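Local coordinates for segregation and condensation protein A (Pyrococcus furiosus, PDB 5XNS), which probably serves as the kleisin subunit of the prokaryotic SMC condensin complex, its C-terminal domain, the part described here, being a small winged-helix domain, at residues I24-L29 against K36-T41. Residues are numbered along the deposited sequence; the frame is centred on the assembly and turned at random.
Sequences IKFWDL and KIIART
F26 and T41 meet in the core of this small winged-helix domain, where the turn that follows strand 24-25 faces helix 35-50. Ring atom CE1 of F26 lies 3.7 Å from the methyl CG2 of T41, the two side chains running at a slant to each other. With I38 the approach is nearly perpendicular: F26 CE2 sits 4.0 Å from I38 CG2, while the carbonyl oxygen of I38 stands in the ring plane at the edge, 3.7 Å from F26 CZ. An aromatic ring suits this place because it is long enough to bridge turn and helix, and its C-H rim tolerates a backbone oxygen. F26 reaches across because its CG is anti to the backbone N (chi1 172°). An alanine here would probably open a gap against helix 35-50, leaving the methyls of T41 and I38 without their aromatic partner.

L29 comes to the same T41 methyl more loosely, its CB 4.2 Å and its backbone O 3.9 Å from T41 CG2, and its side chain also packs on V13 of helix 3-20 and V67 of strand 65-69. The turn is held by backbone bonds, L29 N to F26 O among them, and a backbone hydrogen bond between F26 and I65 of strand 65-69 ties its start to the sheet. I38 also packs on an apolar side chain of the partner protein chain.

Threonine fits its place by splitting its two branches: CG2 greets the ring, whereas OG1 donates to I37 O at 2.7 Å, tilted 32° from the carbonyl plane, with T41 N reaching that oxygen from the opposite face.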
loop_
_atom_site.group_PDB
_atom_site.type_symbol
_atom_site.label_atom_id
_atom_site.label_comp_id
_atom_site.label_asym_id
_atom_site.label_seq_id
_atom_site.Cartn_x
_atom_site.Cartn_y
_atom_site.Cartn_z
ATOM N N ILE B 24 17.258 32.551 -8.414
ATOM C CA ILE B 24 17.684 31.763 -9.567
ATOM C C ILE B 24 16.599 30.748 -9.916
ATOM O O ILE B 24 16.146 29.988 -9.049
ATOM C CB ILE B 24 19.025 31.067 -9.271
ATOM C CG1 ILE B 24 20.106 32.122 -9.031
ATOM C CG2 ILE B 24 19.417 30.113 -10.408
ATOM C CD1 ILE B 24 21.283 31.609 -8.283
ATOM N N LYS B 25 16.173 30.735 -11.185
ATOM C CA LYS B 25 15.221 29.726 -11.652
ATOM C C LYS B 25 15.825 28.323 -11.580
ATOM O O LYS B 25 16.938 28.088 -12.059
ATOM C CB LYS B 25 14.796 30.012 -13.097
ATOM C CG LYS B 25 14.042 31.313 -13.331
ATOM C CD LYS B 25 13.675 31.474 -14.815
ATOM C CE LYS B 25 12.911 32.775 -15.053
ATOM N NZ LYS B 25 12.412 32.906 -16.456
ATOM N N PHE B 26 15.071 27.383 -11.002
ATOM C CA PHE B 26 15.478 25.979 -11.010
ATOM C C PHE B 26 15.875 25.531 -12.410
ATOM O O PHE B 26 16.920 24.895 -12.589
ATOM C CB PHE B 26 14.358 25.082 -10.457
ATOM C CG PHE B 26 14.626 23.595 -10.614
ATOM C CD1 PHE B 26 15.692 22.996 -9.963
ATOM C CD2 PHE B 26 13.810 22.806 -11.418
ATOM C CE1 PHE B 26 15.942 21.626 -10.092
ATOM C CE2 PHE B 26 14.055 21.423 -11.573
ATOM C CZ PHE B 26 15.125 20.835 -10.903
ATOM N N TRP B 27 15.056 25.859 -13.423
ATOM C CA TRP B 27 15.342 25.387 -14.776
ATOM C C TRP B 27 16.746 25.775 -15.220
ATOM O O TRP B 27 17.415 25.013 -15.926
ATOM C CB TRP B 27 14.329 25.930 -15.789
ATOM C CG TRP B 27 12.883 25.648 -15.498
ATOM C CD1 TRP B 27 11.847 26.546 -15.558
ATOM C CD2 TRP B 27 12.302 24.393 -15.121
ATOM N NE1 TRP B 27 10.666 25.927 -15.234
ATOM C CE2 TRP B 27 10.913 24.607 -14.960
ATOM C CE3 TRP B 27 12.816 23.110 -14.901
ATOM C CZ2 TRP B 27 10.035 23.582 -14.582
ATOM C CZ3 TRP B 27 11.947 22.105 -14.519
ATOM C CH2 TRP B 27 10.569 22.344 -14.367
ATOM N N ASP B 28 17.212 26.958 -14.822
ATOM C CA ASP B 28 18.525 27.418 -15.260
ATOM C C ASP B 28 19.661 26.664 -14.587
ATOM O O ASP B 28 20.822 26.837 -14.985
ATOM C CB ASP B 28 18.691 28.919 -14.988
ATOM C CG ASP B 28 17.753 29.784 -15.826
ATOM O OD1 ASP B 28 17.119 29.275 -16.786
ATOM O OD2 ASP B 28 17.677 30.995 -15.525
ATOM N N LEU B 29 19.358 25.861 -13.570
ATOM C CA LEU B 29 20.361 25.124 -12.815
ATOM C C LEU B 29 20.569 23.705 -13.315
ATOM O O LEU B 29 21.587 23.100 -12.984
ATOM C CB LEU B 29 19.976 25.082 -11.330
ATOM C CG LEU B 29 20.689 26.013 -10.334
ATOM C CD1 LEU B 29 21.409 27.167 -11.012
ATOM C CD2 LEU B 29 19.730 26.515 -9.266
ATOM N N LYS B 36 16.849 11.878 -14.971
ATOM C CA LYS B 36 17.680 11.612 -13.809
ATOM C C LYS B 36 18.461 12.847 -13.386
ATOM O O LYS B 36 18.751 13.024 -12.200
ATOM C CB LYS B 36 18.638 10.461 -14.086
ATOM C CG LYS B 36 19.386 9.980 -12.849
ATOM C CD LYS B 36 20.221 8.718 -13.107
ATOM C CE LYS B 36 21.332 8.981 -14.117
ATOM N NZ LYS B 36 22.245 7.814 -14.271
ATOM N N ILE B 37 18.821 13.701 -14.338
ATOM C CA ILE B 37 19.601 14.878 -13.997
ATOM C C ILE B 37 18.697 15.967 -13.439
ATOM O O ILE B 37 19.074 16.669 -12.493
ATOM C CB ILE B 37 20.399 15.353 -15.224
ATOM C CG1 ILE B 37 21.314 14.229 -15.720
ATOM C CG2 ILE B 37 21.227 16.578 -14.882
ATOM C CD1 ILE B 37 22.269 13.714 -14.652
ATOM N N ILE B 38 17.492 16.117 -13.999
ATOM C CA ILE B 38 16.499 16.982 -13.370
ATOM C C ILE B 38 16.275 16.539 -11.935
ATOM O O ILE B 38 16.341 17.344 -11.001
ATOM C CB ILE B 38 15.183 16.984 -14.165
ATOM C CG1 ILE B 38 15.415 17.494 -15.588
ATOM C CG2 ILE B 38 14.162 17.872 -13.474
ATOM C CD1 ILE B 38 14.294 17.156 -16.530
ATOM N N ALA B 39 16.059 15.241 -11.735
ATOM C CA ALA B 39 15.776 14.754 -10.392
ATOM C C ALA B 39 16.954 15.012 -9.460
ATOM O O ALA B 39 16.774 15.494 -8.332
ATOM C CB ALA B 39 15.427 13.267 -10.447
ATOM N N ARG B 40 18.174 14.734 -9.931
ATOM C CA ARG B 40 19.360 14.903 -9.092
ATOM C C ARG B 40 19.586 16.368 -8.711
ATOM O O ARG B 40 19.948 16.673 -7.567
ATOM C CB ARG B 40 20.573 14.329 -9.820
ATOM C CG ARG B 40 21.868 14.379 -9.033
ATOM C CD ARG B 40 23.027 13.892 -9.897
ATOM N NE ARG B 40 22.937 12.463 -10.205
ATOM C CZ ARG B 40 23.607 11.879 -11.195
ATOM N NH1 ARG B 40 24.392 12.616 -11.975
ATOM N NH2 ARG B 40 23.495 10.567 -11.413
ATOM N N THR B 41 19.382 17.288 -9.654
ATOM C CA THR B 41 19.504 18.706 -9.330
ATOM C C THR B 41 18.506 19.090 -8.246
ATOM O O THR B 41 18.862 19.743 -7.258
ATOM C CB THR B 41 19.280 19.561 -10.581
ATOM O OG1 THR B 41 20.095 19.070 -11.656
ATOM C CG2 THR B 41 19.622 21.042 -10.299
#